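Resiniferatoxin-binding, phosphotriesterase-related protein (Rhodobacter sphaeroides 2.4.1, PDB 3K2G) probably hydrolyses phosphoric diesters, carrying two zinc ions in a TIM barrel of the phosphotriesterase family. Local coordinates at residues L32-L37 / L236-P241; G134-S139 / M207-G212; V247-L252 / L259-I264. All blocks are in the same frame, centred on the assembly; numbering follows the deposited sequence.

Interaction 1 of 3, residues L32-L37 / L236-P241; sequences LMHEHL and LCHMNP. With ZN (zinc ion), chain I; ZN (zinc ion), chain J.
H34 and C237 bring their loops closest, CA to CA at 8.5 Å, so the backbones stay well apart and three side chains span the interval. SG of C237 comes up to the H34 ring at its edge, close to the ring plane, 3.5 Å from ND1 of H34. That ND1 makes a weak hydrogen bond to E260 OE1; SG packs beside it. The two imidazoles, H34 and H238, form an offset edge-to-face pair with centroids 5.4 Å apart and planes at 63°, the H238 edge turned toward the H34 face. CB of C237 lies over the centre of one face of the H238 ring. With CG anti to its backbone N (chi1 -170°), H34 reaches inward to bind the chain I zinc through NE2 at 2.2 Å. NE2 of H36 takes the same ion at 2.2 Å. H238 serves the other metal, NE2 to the chain J zinc at 2.3 Å. Water 1 bridges the pair, 2.0 Å from the first zinc and 2.1 Å from the second. ND1 of H238 is hydrogen-bonded to D262, which, with the zinc at NE2, would fix the ring's rotation. E177 joins both ions, and D304 completes the protein ligands of the first. The loops follow strands 31-32 and 234-236 of the barrel; C237 leans on E260 of strand 258-261, M33 packs against helix 337-352, and M239 against helix 246-255.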
ATOM      1  N   LEU B  32      22.087  25.498   1.623  1.00 15.37           N
ATOM      2  CA  LEU B  32      20.632  25.480   1.624  1.00 13.09           C
ATOM      3  C   LEU B  32      20.281  26.012   0.232  1.00 12.88           C
ATOM      4  O   LEU B  32      20.506  27.185  -0.075  1.00 10.33           O
ATOM      5  CB  LEU B  32      20.061  26.406   2.712  1.00 11.96           C
ATOM      6  CG  LEU B  32      20.126  25.942   4.168  1.00 12.49           C
ATOM      7  CD1 LEU B  32      19.607  27.051   5.089  1.00 13.49           C
ATOM      8  CD2 LEU B  32      19.282  24.687   4.336  1.00 11.84           C
HETATM    9  N   MSE B  33      19.748  25.128  -0.607  1.00 13.38           N
HETATM   10  CA  MSE B  33      19.393  25.454  -1.982  1.00 12.98           C
HETATM   11  C   MSE B  33      18.195  26.367  -2.203  1.00 12.64           C
HETATM   12  O   MSE B  33      18.020  26.905  -3.299  1.00 11.69           O
HETATM   13  CB  MSE B  33      19.142  24.164  -2.766  1.00 14.54           C
HETATM   14  CG  MSE B  33      20.405  23.406  -3.168  1.00 15.41           C
HETATM   15 SE   MSE B  33      21.567  24.372  -4.313  1.00 24.60          SE
HETATM   16  CE  MSE B  33      20.272  24.852  -5.656  1.00 11.54           C
ATOM     17  N   HIS B  34      17.370  26.559  -1.184  1.00 12.72           N
ATOM     18  CA  HIS B  34      16.190  27.376  -1.396  1.00 13.02           C
ATOM     19  C   HIS B  34      15.697  28.081  -0.141  1.00 12.65           C
ATOM     20  O   HIS B  34      14.955  27.508   0.660  1.00 13.35           O
ATOM     21  CB  HIS B  34      15.096  26.477  -1.982  1.00 13.76           C
ATOM     22  CG  HIS B  34      13.892  27.212  -2.472  1.00 15.35           C
ATOM     23  ND1 HIS B  34      13.383  27.032  -3.739  1.00 14.77           N
ATOM     24  CD2 HIS B  34      13.067  28.091  -1.854  1.00 15.31           C
ATOM     25  CE1 HIS B  34      12.295  27.767  -3.882  1.00 17.88           C
ATOM     26  NE2 HIS B  34      12.081  28.418  -2.753  1.00 15.56           N
ATOM     27  N   GLU B  35      16.103  29.335   0.012  1.00 12.17           N
ATOM     28  CA  GLU B  35      15.705  30.137   1.168  1.00 13.64           C
ATOM     29  C   GLU B  35      15.488  31.584   0.752  1.00 15.75           C
ATOM     30  O   GLU B  35      16.140  32.077  -0.171  1.00 17.30           O
ATOM     31  CB  GLU B  35      16.797  30.123   2.239  1.00 11.75           C
ATOM     32  CG  GLU B  35      17.268  28.756   2.688  1.00 14.78           C
ATOM     33  CD  GLU B  35      16.187  27.956   3.397  1.00 15.30           C
ATOM     34  OE1 GLU B  35      15.297  28.570   4.024  1.00 15.40           O
ATOM     35  OE2 GLU B  35      16.238  26.707   3.336  1.00 15.70           O
ATOM     36  N   HIS B  36      14.568  32.266   1.428  1.00 17.36           N
ATOM     37  CA  HIS B  36      14.334  33.672   1.140  1.00 18.53           C
ATOM     38  C   HIS B  36      14.865  34.413   2.354  1.00 20.16           C
ATOM     39  O   HIS B  36      14.480  34.109   3.485  1.00 17.32           O
ATOM     40  CB  HIS B  36      12.846  33.940   0.950  1.00 18.51           C
ATOM     41  CG  HIS B  36      12.258  33.219  -0.218  1.00 19.25           C
ATOM     42  ND1 HIS B  36      12.390  33.670  -1.512  1.00 16.92           N
ATOM     43  CD2 HIS B  36      11.592  32.043  -0.292  1.00 17.43           C
ATOM     44  CE1 HIS B  36      11.834  32.802  -2.336  1.00 19.64           C
ATOM     45  NE2 HIS B  36      11.344  31.806  -1.621  1.00 17.69           N
ATOM     46  N   LEU B  37      15.765  35.366   2.119  1.00 18.99           N
ATOM     47  CA  LEU B  37      16.358  36.130   3.209  1.00 19.47           C
ATOM     48  C   LEU B  37      15.584  37.412   3.470  1.00 19.80           C
ATOM     49  O   LEU B  37      15.568  37.924   4.588  1.00 18.73           O
ATOM     50  CB  LEU B  37      17.820  36.431   2.883  1.00 18.51           C
ATOM     51  CG  LEU B  37      18.589  35.134   2.613  1.00 19.43           C
ATOM     52  CD1 LEU B  37      20.058  35.432   2.379  1.00 19.53           C
ATOM     53  CD2 LEU B  37      18.416  34.189   3.792  1.00 19.29           C
ATOM     54  N   LEU B 236      13.354  21.176  -9.632  1.00 11.09           N
ATOM     55  CA  LEU B 236      11.909  21.240  -9.453  1.00 12.12           C
ATOM     56  C   LEU B 236      11.634  21.481  -7.974  1.00 14.09           C
ATOM     57  O   LEU B 236      11.908  20.612  -7.142  1.00 12.16           O
ATOM     58  CB  LEU B 236      11.257  19.924  -9.884  1.00 11.99           C
ATOM     59  CG  LEU B 236      11.413  19.539 -11.355  1.00 13.57           C
ATOM     60  CD1 LEU B 236      10.885  18.130 -11.568  1.00 13.58           C
ATOM     61  CD2 LEU B 236      10.662  20.527 -12.233  1.00 12.57           C
ATOM     62  N   CYS B 237      11.092  22.656  -7.656  1.00 14.68           N
ATOM     63  CA  CYS B 237      10.799  23.037  -6.270  1.00 14.02           C
ATOM     64  C   CYS B 237       9.520  22.468  -5.683  1.00 13.55           C
ATOM     65  O   CYS B 237       8.601  22.077  -6.401  1.00 11.88           O
ATOM     66  CB  CYS B 237      10.710  24.561  -6.144  1.00 13.16           C
ATOM     67  SG  CYS B 237      12.197  25.478  -6.616  1.00 19.69           S
ATOM     68  N   HIS B 238       9.479  22.443  -4.355  1.00 13.45           N
ATOM     69  CA  HIS B 238       8.300  21.999  -3.615  1.00 13.77           C
ATOM     70  C   HIS B 238       7.825  20.583  -3.907  1.00 13.12           C
ATOM     71  O   HIS B 238       6.650  20.347  -4.191  1.00 13.17           O
ATOM     72  CB  HIS B 238       7.175  23.003  -3.861  1.00 16.28           C
ATOM     73  CG  HIS B 238       7.632  24.429  -3.790  1.00 18.51           C
ATOM     74  ND1 HIS B 238       8.517  24.873  -2.830  1.00 17.99           N
ATOM     75  CD2 HIS B 238       7.341  25.504  -4.563  1.00 19.64           C
ATOM     76  CE1 HIS B 238       8.751  26.162  -3.014  1.00 20.25           C
ATOM     77  NE2 HIS B 238       8.050  26.568  -4.059  1.00 15.89           N
HETATM   78  N   MSE B 239       8.741  19.633  -3.807  1.00 14.11           N
HETATM   79  CA  MSE B 239       8.392  18.241  -4.054  1.00 16.12           C
HETATM   80  C   MSE B 239       7.716  17.579  -2.856  1.00 16.11           C
HETATM   81  O   MSE B 239       7.010  16.587  -3.013  1.00 14.52           O
HETATM   82  CB  MSE B 239       9.643  17.461  -4.434  1.00 17.41           C
HETATM   83  CG  MSE B 239      10.237  17.907  -5.772  1.00 18.40           C
HETATM   84 SE   MSE B 239       8.952  17.853  -7.226  1.00 27.23          SE
HETATM   85  CE  MSE B 239       8.602  15.948  -7.191  1.00 23.64           C
ATOM     86  N   ASN B 240       7.923  18.143  -1.666  1.00 16.19           N
ATOM     87  CA  ASN B 240       7.362  17.597  -0.428  1.00 17.77           C
ATOM     88  C   ASN B 240       5.927  17.070  -0.491  1.00 17.54           C
ATOM     89  O   ASN B 240       5.665  15.950  -0.068  1.00 17.38           O
ATOM     90  CB  ASN B 240       7.451  18.629   0.703  1.00 19.56           C
ATOM     91  CG  ASN B 240       8.877  19.036   1.015  1.00 20.35           C
ATOM     92  OD1 ASN B 240       9.386  18.785   2.111  1.00 23.80           O
ATOM     93  ND2 ASN B 240       9.530  19.669   0.053  1.00 17.70           N
ATOM     94  N   PRO B 241       4.981  17.870  -1.010  1.00 17.45           N
ATOM     95  CA  PRO B 241       3.579  17.446  -1.097  1.00 18.17           C
ATOM     96  C   PRO B 241       3.268  16.216  -1.945  1.00 19.36           C
ATOM     97  O   PRO B 241       2.203  15.620  -1.791  1.00 17.45           O
ATOM     98  CB  PRO B 241       2.868  18.692  -1.630  1.00 20.77           C
ATOM     99  CG  PRO B 241       3.742  19.822  -1.145  1.00 19.49           C
ATOM    100  CD  PRO B 241       5.119  19.279  -1.424  1.00 18.73           C
TER
HETATM  101 ZN    ZN I 400      10.493  29.934  -2.313  1.00 22.19          ZN
HETATM  102 ZN    ZN J 401       7.882  28.804  -4.561  1.00 33.45          ZN
HETATM  103  O   HOH W   1       8.631  29.434  -2.673  1.00 19.45           O
HETATM  104  O   HOH W   2       6.111  28.910  -2.934  1.00 28.21           O

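Interaction 2 of 3, residues G134-S139 / M207-G212; sequences GYYLAS and MVHLPG. With ZN (zinc ion), chain J; DTV ((2S,3S)-1,4-dimercaptobutane-2,3-diol), chain K.
Y136 and H209 meet as an edge-to-face pair beside the chain J zinc, the edge of the phenol turned toward the imidazole face, with centroids 5.1 Å apart and planes at 81°. This is the tight part of the contact. ND1 of H209 binds the zinc at 2.1 Å, whereas the phenol oxygen of Y136 is a distant ligand, OH to zinc at 2.7 Å with the metal in the plane of the phenol ring. OH of Y136 and ND1 of H209 come within 3.1 Å of each other but are not hydrogen-bonded, ND1 being taken up by the zinc; their closeness is consistent with both being drawn to the same metal. With CG anti to its backbone N (chi1 161°), H209, next to strand 206-208, extends its ring toward that ion. The Y136 hydroxyl has three neighbours: the zinc, water 2 at 3.0 Å from OH, and the bound dithiol, whose O3 is hydrogen-bonded to OH at 2.7 Å. Water 2 also binds this zinc. The rest is looser. L137 lies over the Y136 ring, its CG above the centre of one face, while its CD2 meets CD2 of H209 at 4.0 Å and its CD1 lies 3.8 Å from C1 of the dithiol. Beyond it the loop turns outward through A138, partly exposed, to S139, which is open to solvent. Together with E177 and H238, the pair completes the protein ligands of the second zinc, in the binuclear metal site at the C-terminal ends of the barrel strands, as in the phosphotriesterase family.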
ATOM      1  N   GLY B 134      14.402  36.163 -12.863  1.00 23.82           N
ATOM      2  CA  GLY B 134      13.213  35.771 -13.598  1.00 23.62           C
ATOM      3  C   GLY B 134      11.932  36.245 -12.939  1.00 24.67           C
ATOM      4  O   GLY B 134      11.962  37.012 -11.973  1.00 24.26           O
ATOM      5  N   TYR B 135      10.802  35.779 -13.462  1.00 25.42           N
ATOM      6  CA  TYR B 135       9.496  36.151 -12.942  1.00 26.81           C
ATOM      7  C   TYR B 135       8.822  35.014 -12.186  1.00 27.16           C
ATOM      8  O   TYR B 135       9.037  33.838 -12.479  1.00 24.97           O
ATOM      9  CB  TYR B 135       8.609  36.631 -14.090  1.00 28.05           C
ATOM     10  CG  TYR B 135       9.098  37.939 -14.676  1.00 30.68           C
ATOM     11  CD1 TYR B 135       8.832  39.154 -14.040  1.00 31.10           C
ATOM     12  CD2 TYR B 135       9.877  37.958 -15.831  1.00 30.74           C
ATOM     13  CE1 TYR B 135       9.332  40.357 -14.539  1.00 29.90           C
ATOM     14  CE2 TYR B 135      10.385  39.152 -16.336  1.00 30.29           C
ATOM     15  CZ  TYR B 135      10.110  40.348 -15.685  1.00 30.10           C
ATOM     16  OH  TYR B 135      10.626  41.525 -16.181  1.00 27.75           O
ATOM     17  N   TYR B 136       7.995  35.387 -11.215  1.00 28.13           N
ATOM     18  CA  TYR B 136       7.287  34.435 -10.377  1.00 29.06           C
ATOM     19  C   TYR B 136       5.867  34.196 -10.887  1.00 30.57           C
ATOM     20  O   TYR B 136       5.588  34.374 -12.075  1.00 31.98           O
ATOM     21  CB  TYR B 136       7.269  34.970  -8.944  1.00 29.59           C
ATOM     22  CG  TYR B 136       7.032  33.927  -7.885  1.00 28.31           C
ATOM     23  CD1 TYR B 136       7.667  32.687  -7.949  1.00 28.56           C
ATOM     24  CD2 TYR B 136       6.212  34.197  -6.790  1.00 28.87           C
ATOM     25  CE1 TYR B 136       7.496  31.742  -6.945  1.00 28.05           C
ATOM     26  CE2 TYR B 136       6.038  33.260  -5.781  1.00 28.34           C
ATOM     27  CZ  TYR B 136       6.685  32.035  -5.862  1.00 27.93           C
ATOM     28  OH  TYR B 136       6.550  31.110  -4.853  1.00 28.03           O
ATOM     29  N   LEU B 137       4.970  33.791  -9.994  1.00 31.08           N
ATOM     30  CA  LEU B 137       3.592  33.520 -10.376  1.00 32.56           C
ATOM     31  C   LEU B 137       2.907  34.748 -10.976  1.00 32.54           C
ATOM     32  O   LEU B 137       3.249  35.889 -10.659  1.00 31.81           O
ATOM     33  CB  LEU B 137       2.803  33.004  -9.167  1.00 32.04           C
ATOM     34  CG  LEU B 137       3.305  31.676  -8.582  1.00 32.27           C
ATOM     35  CD1 LEU B 137       2.551  31.356  -7.299  1.00 31.94           C
ATOM     36  CD2 LEU B 137       3.127  30.562  -9.602  1.00 32.87           C
ATOM     37  N   ALA B 138       1.937  34.492 -11.848  1.00 33.01           N
ATOM     38  CA  ALA B 138       1.180  35.537 -12.531  1.00 34.76           C
ATOM     39  C   ALA B 138       0.776  36.729 -11.653  1.00 35.71           C
ATOM     40  O   ALA B 138       1.191  37.864 -11.903  1.00 33.95           O
ATOM     41  CB  ALA B 138      -0.060  34.925 -13.177  1.00 34.24           C
ATOM     42  N   SER B 139      -0.029  36.469 -10.628  1.00 36.98           N
ATOM     43  CA  SER B 139      -0.508  37.526  -9.735  1.00 38.85           C
ATOM     44  C   SER B 139       0.573  38.426  -9.135  1.00 39.46           C
ATOM     45  O   SER B 139       0.266  39.495  -8.606  1.00 39.86           O
ATOM     46  CB  SER B 139      -1.349  36.916  -8.608  1.00 39.34           C
ATOM     47  OG  SER B 139      -0.663  35.851  -7.970  1.00 41.40           O
HETATM   48  N   MSE B 207      15.775  26.921 -11.876  1.00 15.56           N
HETATM   49  CA  MSE B 207      14.956  26.481 -10.756  1.00 14.79           C
HETATM   50  C   MSE B 207      13.512  26.872 -11.016  1.00 15.07           C
HETATM   51  O   MSE B 207      13.211  28.036 -11.294  1.00 15.86           O
HETATM   52  CB  MSE B 207      15.458  27.123  -9.463  1.00 15.49           C
HETATM   53  CG  MSE B 207      14.704  26.691  -8.201  1.00 19.51           C
HETATM   54 SE   MSE B 207      15.459  27.464  -6.636  1.00 27.10          SE
HETATM   55  CE  MSE B 207      17.025  26.332  -6.473  1.00 20.11           C
ATOM     56  N   VAL B 208      12.619  25.895 -10.923  1.00 14.32           N
ATOM     57  CA  VAL B 208      11.211  26.134 -11.184  1.00 14.49           C
ATOM     58  C   VAL B 208      10.280  25.841 -10.013  1.00 15.26           C
ATOM     59  O   VAL B 208      10.292  24.750  -9.437  1.00 12.49           O
ATOM     60  CB  VAL B 208      10.736  25.299 -12.401  1.00 15.74           C
ATOM     61  CG1 VAL B 208       9.290  25.626 -12.734  1.00 14.95           C
ATOM     62  CG2 VAL B 208      11.622  25.582 -13.607  1.00 14.99           C
ATOM     63  N   HIS B 209       9.459  26.834  -9.681  1.00 16.57           N
ATOM     64  CA  HIS B 209       8.478  26.713  -8.615  1.00 17.74           C
ATOM     65  C   HIS B 209       7.320  25.864  -9.138  1.00 18.50           C
ATOM     66  O   HIS B 209       6.758  26.134 -10.197  1.00 17.41           O
ATOM     67  CB  HIS B 209       7.944  28.089  -8.217  1.00 20.06           C
ATOM     68  CG  HIS B 209       6.637  28.043  -7.483  1.00 19.25           C
ATOM     69  ND1 HIS B 209       6.537  28.282  -6.130  1.00 19.79           N
ATOM     70  CD2 HIS B 209       5.382  27.762  -7.908  1.00 22.10           C
ATOM     71  CE1 HIS B 209       5.279  28.147  -5.751  1.00 22.88           C
ATOM     72  NE2 HIS B 209       4.556  27.830  -6.811  1.00 22.52           N
ATOM     73  N   LEU B 210       6.960  24.839  -8.377  1.00 18.15           N
ATOM     74  CA  LEU B 210       5.848  23.961  -8.743  1.00 18.23           C
ATOM     75  C   LEU B 210       4.733  24.128  -7.742  1.00 19.54           C
ATOM     76  O   LEU B 210       4.967  24.498  -6.585  1.00 19.89           O
ATOM     77  CB  LEU B 210       6.281  22.506  -8.753  1.00 19.93           C
ATOM     78  CG  LEU B 210       7.268  22.008  -9.810  1.00 18.70           C
ATOM     79  CD1 LEU B 210       7.615  20.527  -9.590  1.00 21.43           C
ATOM     80  CD2 LEU B 210       6.646  22.200 -11.172  1.00 18.45           C
ATOM     81  N   PRO B 211       3.606  24.063  -8.237  1.00 19.05           N
ATOM     82  CA  PRO B 211       2.458  23.860  -7.353  1.00 21.62           C
ATOM     83  C   PRO B 211       2.395  22.435  -6.786  1.00 24.43           C
ATOM     84  O   PRO B 211       1.927  21.561  -7.503  1.00 32.45           O
ATOM     85  CB  PRO B 211       1.252  24.014  -8.285  1.00 22.09           C
ATOM     86  CG  PRO B 211       1.741  23.560  -9.604  1.00 19.78           C
ATOM     87  CD  PRO B 211       3.212  23.870  -9.627  1.00 19.61           C
ATOM     88  N   GLY B 212       3.207  22.310  -5.769  1.00 25.30           N
ATOM     89  CA  GLY B 212       3.426  20.998  -5.146  1.00 20.43           C
ATOM     90  C   GLY B 212       2.297  19.980  -4.979  1.00 21.61           C
ATOM     91  O   GLY B 212       2.474  18.771  -5.238  1.00 20.30           O
TER
HETATM   92 ZN    ZN J 401       7.882  28.804  -4.561  1.00 33.45          ZN
HETATM   93  S1  DTV K 402       2.141  30.028  -3.633  1.00 45.30           S
HETATM   94  C1  DTV K 402       3.640  31.128  -3.624  1.00 42.25           C
HETATM   95  C2  DTV K 402       3.689  32.085  -2.432  1.00 41.69           C
HETATM   96  O2  DTV K 402       3.721  31.307  -1.245  1.00 41.22           O
HETATM   97  C3  DTV K 402       4.946  32.970  -2.499  1.00 41.08           C
HETATM   98  O3  DTV K 402       6.095  32.159  -2.437  1.00 41.15           O
HETATM   99  C4  DTV K 402       5.016  33.973  -1.347  1.00 39.95           C
HETATM  100  S4  DTV K 402       5.738  35.555  -1.855  1.00 39.58           S
HETATM  101  O   HOH W   2       6.111  28.910  -2.934  1.00 28.21           O
HETATM  102  O   HOH W   1       8.631  29.434  -2.673  1.00 19.45           O

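Interaction 3 of 3, residues V247-L252 / L259-I264; sequences VYQATL and LEFDMI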
ATOM      1  N   VAL B 247       6.008   7.052  -8.050  1.00 16.05           N
ATOM      2  CA  VAL B 247       6.197   6.893  -9.486  1.00 17.48           C
ATOM      3  C   VAL B 247       6.456   8.272 -10.096  1.00 16.88           C
ATOM      4  O   VAL B 247       7.407   8.468 -10.849  1.00 16.68           O
ATOM      5  CB  VAL B 247       4.957   6.235 -10.140  1.00 18.57           C
ATOM      6  CG1 VAL B 247       5.066   6.292 -11.666  1.00 17.06           C
ATOM      7  CG2 VAL B 247       4.845   4.788  -9.672  1.00 19.25           C
ATOM      8  N   TYR B 248       5.600   9.227  -9.753  1.00 16.66           N
ATOM      9  CA  TYR B 248       5.727  10.597 -10.232  1.00 15.20           C
ATOM     10  C   TYR B 248       7.113  11.144  -9.898  1.00 15.14           C
ATOM     11  O   TYR B 248       7.844  11.584 -10.781  1.00 15.03           O
ATOM     12  CB  TYR B 248       4.650  11.458  -9.569  1.00 17.01           C
ATOM     13  CG  TYR B 248       4.735  12.950  -9.823  1.00 15.47           C
ATOM     14  CD1 TYR B 248       4.434  13.489 -11.075  1.00 16.83           C
ATOM     15  CD2 TYR B 248       5.022  13.832  -8.778  1.00 17.87           C
ATOM     16  CE1 TYR B 248       4.402  14.868 -11.276  1.00 18.13           C
ATOM     17  CE2 TYR B 248       4.994  15.216  -8.970  1.00 16.70           C
ATOM     18  CZ  TYR B 248       4.680  15.725 -10.220  1.00 17.80           C
ATOM     19  OH  TYR B 248       4.620  17.089 -10.406  1.00 14.38           O
ATOM     20  N   GLN B 249       7.489  11.095  -8.623  1.00 13.87           N
ATOM     21  CA  GLN B 249       8.788  11.623  -8.221  1.00 15.89           C
ATOM     22  C   GLN B 249       9.977  10.918  -8.860  1.00 16.85           C
ATOM     23  O   GLN B 249      10.911  11.578  -9.319  1.00 16.83           O
ATOM     24  CB  GLN B 249       8.933  11.596  -6.697  1.00 16.28           C
ATOM     25  CG  GLN B 249       7.848  12.394  -5.979  1.00 13.76           C
ATOM     26  CD  GLN B 249       8.222  12.772  -4.555  1.00 14.16           C
ATOM     27  OE1 GLN B 249       8.824  11.984  -3.832  1.00 11.28           O
ATOM     28  NE2 GLN B 249       7.841  13.987  -4.141  1.00 12.98           N
ATOM     29  N   ALA B 250       9.948   9.589  -8.892  1.00 15.50           N
ATOM     30  CA  ALA B 250      11.052   8.829  -9.469  1.00 17.33           C
ATOM     31  C   ALA B 250      11.202   9.067 -10.969  1.00 15.87           C
ATOM     32  O   ALA B 250      12.319   9.181 -11.475  1.00 14.89           O
ATOM     33  CB  ALA B 250      10.867   7.325  -9.187  1.00 17.54           C
ATOM     34  N   THR B 251      10.085   9.152 -11.684  1.00 16.17           N
ATOM     35  CA  THR B 251      10.156   9.360 -13.124  1.00 15.57           C
ATOM     36  C   THR B 251      10.701  10.739 -13.474  1.00 17.09           C
ATOM     37  O   THR B 251      11.297  10.932 -14.538  1.00 15.29           O
ATOM     38  CB  THR B 251       8.784   9.145 -13.789  1.00 15.19           C
ATOM     39  OG1 THR B 251       7.797   9.952 -13.141  1.00 12.99           O
ATOM     40  CG2 THR B 251       8.391   7.674 -13.704  1.00 14.87           C
ATOM     41  N   LEU B 252      10.498  11.699 -12.572  1.00 15.35           N
ATOM     42  CA  LEU B 252      11.008  13.047 -12.771  1.00 14.33           C
ATOM     43  C   LEU B 252      12.505  13.004 -12.548  1.00 14.36           C
ATOM     44  O   LEU B 252      13.268  13.616 -13.296  1.00 14.08           O
ATOM     45  CB  LEU B 252      10.374  14.015 -11.772  1.00 13.41           C
ATOM     46  CG  LEU B 252       8.897  14.303 -12.036  1.00 14.70           C
ATOM     47  CD1 LEU B 252       8.287  14.988 -10.811  1.00 13.10           C
ATOM     48  CD2 LEU B 252       8.764  15.172 -13.284  1.00 15.61           C
ATOM     49  N   LEU B 259      15.084  16.994  -7.540  1.00 12.94           N
ATOM     50  CA  LEU B 259      13.809  17.011  -6.832  1.00 14.47           C
ATOM     51  C   LEU B 259      14.104  17.752  -5.539  1.00 13.52           C
ATOM     52  O   LEU B 259      14.809  17.251  -4.666  1.00 12.75           O
ATOM     53  CB  LEU B 259      13.338  15.586  -6.538  1.00 16.41           C
ATOM     54  CG  LEU B 259      13.160  14.686  -7.766  1.00 18.59           C
ATOM     55  CD1 LEU B 259      12.583  13.346  -7.328  1.00 19.65           C
ATOM     56  CD2 LEU B 259      12.232  15.359  -8.780  1.00 18.35           C
ATOM     57  N   GLU B 260      13.575  18.960  -5.423  1.00 14.04           N
ATOM     58  CA  GLU B 260      13.850  19.755  -4.241  1.00 14.70           C
ATOM     59  C   GLU B 260      12.803  19.678  -3.139  1.00 13.65           C
ATOM     60  O   GLU B 260      11.678  20.150  -3.295  1.00 13.20           O
ATOM     61  CB  GLU B 260      14.066  21.215  -4.650  1.00 14.93           C
ATOM     62  CG  GLU B 260      14.581  22.095  -3.530  1.00 17.46           C
ATOM     63  CD  GLU B 260      14.975  23.477  -4.023  1.00 19.09           C
ATOM     64  OE1 GLU B 260      14.085  24.330  -4.237  1.00 17.50           O
ATOM     65  OE2 GLU B 260      16.185  23.700  -4.210  1.00 18.43           O
ATOM     66  N   PHE B 261      13.179  19.056  -2.027  1.00 11.81           N
ATOM     67  CA  PHE B 261      12.305  18.963  -0.866  1.00 12.80           C
ATOM     68  C   PHE B 261      12.688  20.171  -0.013  1.00 13.22           C
ATOM     69  O   PHE B 261      13.378  20.061   0.996  1.00 12.14           O
ATOM     70  CB  PHE B 261      12.552  17.644  -0.131  1.00 13.78           C
ATOM     71  CG  PHE B 261      12.034  16.448  -0.880  1.00 15.99           C
ATOM     72  CD1 PHE B 261      10.730  16.000  -0.689  1.00 15.60           C
ATOM     73  CD2 PHE B 261      12.831  15.806  -1.821  1.00 16.03           C
ATOM     74  CE1 PHE B 261      10.224  14.932  -1.430  1.00 16.00           C
ATOM     75  CE2 PHE B 261      12.337  14.740  -2.568  1.00 13.83           C
ATOM     76  CZ  PHE B 261      11.033  14.299  -2.372  1.00 16.92           C
ATOM     77  N   ASP B 262      12.240  21.334  -0.476  1.00 16.03           N
ATOM     78  CA  ASP B 262      12.512  22.614   0.164  1.00 16.95           C
ATOM     79  C   ASP B 262      11.492  23.027   1.217  1.00 17.05           C
ATOM     80  O   ASP B 262      11.477  24.181   1.631  1.00 16.92           O
ATOM     81  CB  ASP B 262      12.583  23.711  -0.905  1.00 17.88           C
ATOM     82  CG  ASP B 262      11.500  23.565  -1.967  1.00 20.01           C
ATOM     83  OD1 ASP B 262      10.318  23.376  -1.603  1.00 18.87           O
ATOM     84  OD2 ASP B 262      11.834  23.644  -3.169  1.00 18.08           O
HETATM   85  N   MSE B 263      10.642  22.105   1.654  1.00 17.02           N
HETATM   86  CA  MSE B 263       9.632  22.455   2.649  1.00 18.27           C
HETATM   87  C   MSE B 263       9.830  21.757   3.986  1.00 19.03           C
HETATM   88  O   MSE B 263       8.903  21.650   4.794  1.00 17.96           O
HETATM   89  CB  MSE B 263       8.239  22.170   2.089  1.00 20.76           C
HETATM   90  CG  MSE B 263       7.873  23.124   0.959  1.00 24.24           C
HETATM   91 SE   MSE B 263       6.452  22.578  -0.227  1.00 27.55          SE
HETATM   92  CE  MSE B 263       5.028  22.372   1.091  1.00 23.82           C
ATOM     93  N   ILE B 264      11.055  21.299   4.217  1.00 17.37           N
ATOM     94  CA  ILE B 264      11.401  20.626   5.459  1.00 19.57           C
ATOM     95  C   ILE B 264      11.092  21.514   6.653  1.00 21.52           C
ATOM     96  O   ILE B 264      11.579  22.644   6.736  1.00 18.04           O
ATOM     97  CB  ILE B 264      12.897  20.307   5.526  1.00 20.93           C
ATOM     98  CG1 ILE B 264      13.292  19.400   4.358  1.00 20.56           C
ATOM     99  CG2 ILE B 264      13.230  19.699   6.884  1.00 18.40           C
ATOM    100  CD1 ILE B 264      12.546  18.093   4.311  1.00 19.90           C
TER
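A beta-alpha-beta unit of the TIM barrel closes where Q249 and L252 of helix 246-255 settle on L259 and F261 of the strand that follows, 258-261. The axes of the short segments 247-252 and 259-261 approach to 10.2 Å with their N-to-C directions at 127°, and Q249 and L259 bring the backbones nearest, at 7.5 Å between CA atoms. L259 points at the helix and spreads its two methyls over it. Its CD1 lies close against the helix backbone, 3.1 Å from the carbonyl O of Q249, and its CD2 rests on CB of L252 at 3.8 Å, a purely apolar touch. L252 in turn lays its CD1 over the centre of one face of the Y248 ring, a contact made within the helix, so its CB meets the strand while its CD1 stays with its own helix. L259 and F261 also pack on L290 of helix 280-292, so that helix 246-255 and its neighbour both cover this strand. The outer side of helix 246-255 also meets a second subunit: V247 packs on H293 of that chain and A250 on V247 of that chain. Farther along the strand, the Q249 side chain, extended beyond CG, reaches F261 from the opposite direction. Its NE2 is hydrogen-bonded to S242, which helps hold the amide in place. The amide plane stands 79° from that of the phenyl ring, and OE1 of Q249 comes in at the ring edge, in its plane, 3.5 Å from CZ of F261.

Overall arrangement
From the N terminus, segment 32-37, running out of strand 31-32, meets 236-241, and interaction 1 closes a loop of 198 residues that brings distant parts of the barrel together. Nested inside it, interaction 2 joins 134-139 to 207-212 across 67 residues. Interaction 3 follows in series, closing only six residues between 247-252 and 259-264. Interactions 1 and 2 share the chain J zinc and both waters, and touch through a probable hydrogen bond from C237 N, just past strand 234-236, to V208 O on the neighbouring strand. Interaction 3 stands on the outer, helical side, yet its strand 258-261 continues into D262, the second-shell partner of H238, linking that packing to the metal site.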